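Local coordinates for cadherin-23 (Mus musculus, PDB 5UZ8), which probably mediates calcium-dependent adhesion in hearing and mechanotransduction, as a long cadherin with calcium ions bound at the linkers between its extracellular repeats, at residues Asn113-Glu127 against Arg203-Val216. Residues are numbered along the deposited sequence; the frame is centred on the assembly and turned at random.
Sequences NPIFDQPSYQEAVFE and RENSVQVVIRVLDV. With CA (calcium ion), chain F; CA (calcium ion), chain G.
V207 is the bump at the bend of 113-127: its CG1 stands over the centre of the F116 ring, 3.6 Å from the centroid, a CH-pi contact, and also meets the edge of Y121. The beta-branch suits this place: CG1, set between the backbone N and the carbonyl carbon (chi1 71°), points at the ring, while CG2 packs into the turn against P119 O and S120 CA. Upstream, N113 spans two neighbours: its OD1 takes a bond from R203 NH2 (2.8 Å), and its ND2 gives one to E204 O (2.9 Å), from above that carbonyl's plane. Shortening N113 to an alanine would probably leave E204 O and R203 NH2 without these bonds. N205 ND2 reaches P114 O at 2.8 Å. Beyond, 121-126, an edge strand, is the second part (A') of the split first strand of the Greek-key cadherin repeat and pairs in parallel with the last, G (204-214). On the face of Q122, A124 and F126, the extended Q122 lies alongside V210 and offers OE1 to R212 NE (2.9 Å). Small A124 leaves room for L214, whose CD1 sits 4.1 Å from the F126 ring centroid, over its face. On the other face V125 CG2 meets I211 CG2. At the end, E127 holds two calcium ions, one through each carboxylate oxygen; OE2 also accepts V216 N in a nearly straight bond (173°). D215 OD1 and V216 O bind the same ion as OE2, with E180, D218 and D251, and R179 is a polar partner of both carboxylates.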
loop_
_atom_site.group_PDB
_atom_site.type_symbol
_atom_site.label_atom_id
_atom_site.label_comp_id
_atom_site.label_asym_id
_atom_site.label_seq_id
_atom_site.Cartn_x
_atom_site.Cartn_y
_atom_site.Cartn_z
ATOM N N ASN A 113 -9.534 -1.085 12.744
ATOM C CA ASN A 113 -9.207 -1.238 11.331
ATOM C C ASN A 113 -7.773 -1.707 11.210
ATOM O O ASN A 113 -6.939 -1.303 12.027
ATOM C CB ASN A 113 -9.287 0.102 10.598
ATOM C CG ASN A 113 -10.708 0.607 10.460
ATOM O OD1 ASN A 113 -11.420 0.672 11.419
ATOM N ND2 ASN A 113 -11.112 0.958 9.249
ATOM N N PRO A 114 -7.455 -2.413 10.103
ATOM C CA PRO A 114 -6.026 -2.560 9.777
ATOM C C PRO A 114 -5.443 -1.203 9.455
ATOM O O PRO A 114 -6.107 -0.379 8.799
ATOM C CB PRO A 114 -6.004 -3.475 8.551
ATOM C CG PRO A 114 -7.363 -4.012 8.399
ATOM C CD PRO A 114 -8.315 -3.040 9.097
ATOM N N ILE A 115 -4.256 -0.947 9.958
ATOM C CA ILE A 115 -3.590 0.364 9.842
ATOM C C ILE A 115 -2.220 0.113 9.255
ATOM O O ILE A 115 -1.443 -0.672 9.807
ATOM C CB ILE A 115 -3.444 1.070 11.193
ATOM C CG1 ILE A 115 -4.831 1.441 11.763
ATOM C CG2 ILE A 115 -2.606 2.351 11.052
ATOM C CD1 ILE A 115 -4.805 1.854 13.230
ATOM N N PHE A 116 -1.931 0.762 8.123
ATOM C CA PHE A 116 -0.621 0.589 7.479
ATOM C C PHE A 116 0.521 1.142 8.298
ATOM O O PHE A 116 0.342 2.142 8.982
ATOM C CB PHE A 116 -0.617 1.173 6.091
ATOM C CG PHE A 116 -1.249 0.283 5.082
ATOM C CD1 PHE A 116 -0.553 -0.791 4.564
ATOM C CD2 PHE A 116 -2.558 0.491 4.675
ATOM C CE1 PHE A 116 -1.145 -1.636 3.623
ATOM C CE2 PHE A 116 -3.141 -0.339 3.736
ATOM C CZ PHE A 116 -2.454 -1.407 3.222
ATOM N N ASP A 117 1.673 0.483 8.265
ATOM C CA ASP A 117 2.849 0.843 9.067
ATOM C C ASP A 117 3.532 2.141 8.534
ATOM O O ASP A 117 4.325 2.754 9.240
ATOM C CB ASP A 117 3.876 -0.329 9.111
ATOM C CG ASP A 117 3.482 -1.496 10.078
ATOM O OD1 ASP A 117 2.406 -1.487 10.714
ATOM O OD2 ASP A 117 4.297 -2.439 10.229
ATOM N N GLN A 118 3.262 2.530 7.280
ATOM C CA GLN A 118 3.800 3.791 6.707
ATOM C C GLN A 118 2.652 4.583 6.130
ATOM O O GLN A 118 1.632 3.992 5.756
ATOM C CB GLN A 118 4.815 3.570 5.586
ATOM C CG GLN A 118 6.003 2.737 5.963
ATOM C CD GLN A 118 7.139 2.651 4.915
ATOM O OE1 GLN A 118 8.120 1.963 5.200
ATOM N NE2 GLN A 118 7.050 3.342 3.741
ATOM N N PRO A 119 2.811 5.914 6.034
ATOM C CA PRO A 119 1.786 6.763 5.405
ATOM C C PRO A 119 1.742 6.611 3.872
ATOM O O PRO A 119 0.739 6.932 3.254
ATOM C CB PRO A 119 2.184 8.175 5.837
ATOM C CG PRO A 119 3.642 8.107 6.150
ATOM C CD PRO A 119 3.844 6.722 6.711
ATOM N N SER A 120 2.838 6.127 3.299
ATOM C CA SER A 120 2.912 5.819 1.888
ATOM C C SER A 120 4.161 5.001 1.652
ATOM O O SER A 120 4.976 4.800 2.569
ATOM C CB SER A 120 2.850 7.078 0.990
ATOM O OG SER A 120 4.096 7.720 0.800
ATOM N N TYR A 121 4.233 4.407 0.462
ATOM C CA TYR A 121 5.366 3.542 0.083
ATOM C C TYR A 121 5.872 3.994 -1.241
ATOM O O TYR A 121 5.094 4.509 -2.055
ATOM C CB TYR A 121 4.941 2.090 0.013
ATOM C CG TYR A 121 4.540 1.501 1.364
ATOM C CD1 TYR A 121 3.235 1.608 1.819
ATOM C CD2 TYR A 121 5.469 0.820 2.167
ATOM C CE1 TYR A 121 2.847 1.056 3.039
ATOM C CE2 TYR A 121 5.096 0.249 3.397
ATOM C CZ TYR A 121 3.789 0.375 3.817
ATOM O OH TYR A 121 3.391 -0.146 5.018
ATOM N N GLN A 122 7.165 3.817 -1.486
ATOM C CA GLN A 122 7.738 4.171 -2.782
ATOM C C GLN A 122 9.001 3.367 -3.057
ATOM O O GLN A 122 9.816 3.152 -2.141
ATOM C CB GLN A 122 8.060 5.664 -2.865
ATOM C CG GLN A 122 8.743 6.061 -4.186
ATOM C CD GLN A 122 8.749 7.560 -4.436
ATOM O OE1 GLN A 122 9.476 8.071 -5.329
ATOM N NE2 GLN A 122 7.931 8.281 -3.670
ATOM N N GLU A 123 9.127 2.901 -4.296
ATOM C CA GLU A 123 10.382 2.320 -4.772
ATOM C C GLU A 123 10.628 2.738 -6.204
ATOM O O GLU A 123 9.687 3.090 -6.914
ATOM C CB GLU A 123 10.367 0.799 -4.736
ATOM C CG GLU A 123 10.304 0.157 -3.375
ATOM C CD GLU A 123 11.512 0.378 -2.496
ATOM O OE1 GLU A 123 12.621 0.710 -3.006
ATOM O OE2 GLU A 123 11.299 0.218 -1.248
ATOM N N ALA A 124 11.886 2.667 -6.612
ATOM C CA ALA A 124 12.271 2.907 -7.999
ATOM C C ALA A 124 12.859 1.630 -8.531
ATOM O O ALA A 124 13.686 0.982 -7.843
ATOM C CB ALA A 124 13.300 4.022 -8.089
ATOM N N VAL A 125 12.479 1.267 -9.744
ATOM C CA VAL A 125 12.968 0.053 -10.369
ATOM C C VAL A 125 13.335 0.362 -11.790
ATOM O O VAL A 125 12.694 1.198 -12.402
ATOM C CB VAL A 125 11.951 -1.103 -10.333
ATOM C CG1 VAL A 125 11.653 -1.500 -8.876
ATOM C CG2 VAL A 125 10.666 -0.769 -11.076
ATOM N N PHE A 126 14.314 -0.349 -12.330
ATOM C CA PHE A 126 14.660 -0.194 -13.740
ATOM C C PHE A 126 13.594 -0.855 -14.608
ATOM O O PHE A 126 12.999 -1.855 -14.234
ATOM C CB PHE A 126 16.056 -0.739 -14.044
ATOM C CG PHE A 126 17.171 0.146 -13.539
ATOM C CD1 PHE A 126 17.581 1.258 -14.267
ATOM C CD2 PHE A 126 17.797 -0.122 -12.324
ATOM C CE1 PHE A 126 18.595 2.090 -13.797
ATOM C CE2 PHE A 126 18.807 0.710 -11.840
ATOM C CZ PHE A 126 19.209 1.807 -12.575
ATOM N N GLU A 127 13.341 -0.259 -15.762
ATOM C CA GLU A 127 12.337 -0.749 -16.693
ATOM C C GLU A 127 12.575 -2.165 -17.190
ATOM O O GLU A 127 11.617 -2.828 -17.632
ATOM C CB GLU A 127 12.159 0.234 -17.871
ATOM C CG GLU A 127 13.380 0.424 -18.758
ATOM C CD GLU A 127 13.073 1.268 -19.976
ATOM O OE1 GLU A 127 12.008 1.034 -20.593
ATOM O OE2 GLU A 127 13.843 2.218 -20.285
ATOM N N ARG A 203 -13.467 -4.279 8.100
ATOM C CA ARG A 203 -12.877 -2.963 8.147
ATOM C C ARG A 203 -11.634 -2.934 7.272
ATOM O O ARG A 203 -10.978 -3.952 7.048
ATOM C CB ARG A 203 -12.497 -2.601 9.592
ATOM C CG ARG A 203 -13.651 -2.309 10.498
ATOM C CD ARG A 203 -13.216 -2.097 11.941
ATOM N NE ARG A 203 -14.323 -1.618 12.777
ATOM C CZ ARG A 203 -14.721 -0.349 12.895
ATOM N NH1 ARG A 203 -15.719 -0.055 13.704
ATOM N NH2 ARG A 203 -14.118 0.641 12.250
ATOM N N GLU A 204 -11.321 -1.742 6.781
ATOM C CA GLU A 204 -10.227 -1.567 5.847
ATOM C C GLU A 204 -9.536 -0.221 5.996
ATOM O O GLU A 204 -10.117 0.748 6.549
ATOM C CB GLU A 204 -10.743 -1.688 4.425
ATOM C CG GLU A 204 -11.677 -0.568 3.980
ATOM C CD GLU A 204 -12.296 -0.848 2.627
ATOM O OE1 GLU A 204 -12.248 0.033 1.756
ATOM O OE2 GLU A 204 -12.854 -1.954 2.424
ATOM N N ASN A 205 -8.391 -0.136 5.342
ATOM C CA ASN A 205 -7.730 1.123 5.070
ATOM C C ASN A 205 -6.912 0.936 3.809
ATOM O O ASN A 205 -6.521 -0.204 3.452
ATOM C CB ASN A 205 -6.792 1.534 6.212
ATOM C CG ASN A 205 -7.456 2.436 7.243
ATOM O OD1 ASN A 205 -8.059 3.447 6.902
ATOM N ND2 ASN A 205 -7.338 2.078 8.519
ATOM N N SER A 206 -6.643 2.041 3.147
ATOM C CA SER A 206 -5.795 2.005 1.952
ATOM C C SER A 206 -4.560 2.857 2.131
ATOM O O SER A 206 -4.538 3.783 2.943
ATOM C CB SER A 206 -6.603 2.513 0.775
ATOM O OG SER A 206 -7.036 3.839 1.007
ATOM N N VAL A 207 -3.581 2.624 1.273
ATOM C CA VAL A 207 -2.381 3.427 1.207
ATOM C C VAL A 207 -1.925 3.566 -0.258
ATOM O O VAL A 207 -2.264 2.697 -1.092
ATOM C CB VAL A 207 -1.279 2.820 2.078
ATOM C CG1 VAL A 207 -0.746 1.538 1.480
ATOM C CG2 VAL A 207 -0.143 3.781 2.300
ATOM N N GLN A 208 -1.206 4.652 -0.590
ATOM C CA GLN A 208 -0.680 4.826 -1.938
ATOM C C GLN A 208 0.748 4.296 -2.023
ATOM O O GLN A 208 1.560 4.483 -1.099
ATOM C CB GLN A 208 -0.742 6.270 -2.426
ATOM C CG GLN A 208 -2.115 6.891 -2.408
ATOM C CD GLN A 208 -3.069 6.217 -3.353
ATOM O OE1 GLN A 208 -4.002 5.475 -2.926
ATOM N NE2 GLN A 208 -2.847 6.425 -4.624
ATOM N N VAL A 209 1.017 3.610 -3.127
ATOM C CA VAL A 209 2.323 3.022 -3.438
ATOM C C VAL A 209 2.818 3.565 -4.772
ATOM O O VAL A 209 2.152 3.349 -5.789
ATOM C CB VAL A 209 2.225 1.495 -3.534
ATOM C CG1 VAL A 209 3.621 0.903 -3.818
ATOM C CG2 VAL A 209 1.633 0.936 -2.245
ATOM N N VAL A 210 3.947 4.284 -4.760
ATOM C CA VAL A 210 4.561 4.840 -5.937
ATOM C C VAL A 210 5.653 3.897 -6.428
ATOM O O VAL A 210 6.551 3.497 -5.667
ATOM C CB VAL A 210 5.205 6.223 -5.674
ATOM C CG1 VAL A 210 5.897 6.755 -6.929
ATOM C CG2 VAL A 210 4.161 7.213 -5.205
ATOM N N ILE A 211 5.620 3.581 -7.711
ATOM C CA ILE A 211 6.713 2.851 -8.340
ATOM C C ILE A 211 7.215 3.711 -9.483
ATOM O O ILE A 211 6.501 3.932 -10.471
ATOM C CB ILE A 211 6.296 1.456 -8.839
ATOM C CG1 ILE A 211 6.003 0.552 -7.648
ATOM C CG2 ILE A 211 7.422 0.821 -9.675
ATOM C CD1 ILE A 211 5.116 -0.642 -7.945
ATOM N N ARG A 212 8.437 4.208 -9.344
ATOM C CA ARG A 212 9.050 5.037 -10.378
ATOM C C ARG A 212 9.930 4.142 -11.231
ATOM O O ARG A 212 10.661 3.298 -10.713
ATOM C CB ARG A 212 9.820 6.200 -9.785
ATOM C CG ARG A 212 8.921 7.106 -8.953
ATOM C CD ARG A 212 9.522 8.483 -8.673
ATOM N NE ARG A 212 8.620 9.234 -7.830
ATOM C CZ ARG A 212 7.528 9.877 -8.246
ATOM N NH1 ARG A 212 7.210 9.959 -9.544
ATOM N NH2 ARG A 212 6.759 10.469 -7.340
ATOM N N VAL A 213 9.826 4.306 -12.547
ATOM C CA VAL A 213 10.467 3.399 -13.488
ATOM C C VAL A 213 11.671 4.119 -14.059
ATOM O O VAL A 213 11.532 5.140 -14.728
ATOM C CB VAL A 213 9.502 3.004 -14.605
ATOM C CG1 VAL A 213 10.152 2.016 -15.570
ATOM C CG2 VAL A 213 8.251 2.409 -14.003
ATOM N N LEU A 214 12.840 3.577 -13.790
ATOM C CA LEU A 214 14.112 4.182 -14.208
ATOM C C LEU A 214 14.512 3.743 -15.615
ATOM O O LEU A 214 14.287 2.599 -16.002
ATOM C CB LEU A 214 15.214 3.819 -13.204
ATOM C CG LEU A 214 14.883 4.169 -11.759
ATOM C CD1 LEU A 214 15.990 3.687 -10.830
ATOM C CD2 LEU A 214 14.644 5.659 -11.599
ATOM N N ASP A 215 15.165 4.646 -16.352
ATOM C CA ASP A 215 15.487 4.423 -17.758
ATOM C C ASP A 215 16.628 3.429 -17.935
ATOM O O ASP A 215 17.607 3.448 -17.176
ATOM C CB ASP A 215 15.881 5.738 -18.400
ATOM C CG ASP A 215 15.833 5.706 -19.903
ATOM O OD1 ASP A 215 14.891 5.105 -20.492
ATOM O OD2 ASP A 215 16.757 6.324 -20.497
ATOM N N VAL A 216 16.485 2.594 -18.945
ATOM C CA VAL A 216 17.561 1.816 -19.547
ATOM C C VAL A 216 17.670 2.333 -20.974
ATOM O O VAL A 216 16.660 2.759 -21.577
ATOM C CB VAL A 216 17.173 0.317 -19.557
ATOM C CG1 VAL A 216 18.121 -0.548 -20.366
ATOM C CG2 VAL A 216 17.093 -0.147 -18.120
HETATM CA CA CA F . 14.454 3.502 -22.111
HETATM CA CA CA G . 11.667 0.839 -22.915
HETATM O O HOH W 1 -0.627 7.034 0.909
HETATM O O HOH W 2 8.047 11.508 -4.281
HETATM O O HOH W 3 10.851 -1.415 -22.397
#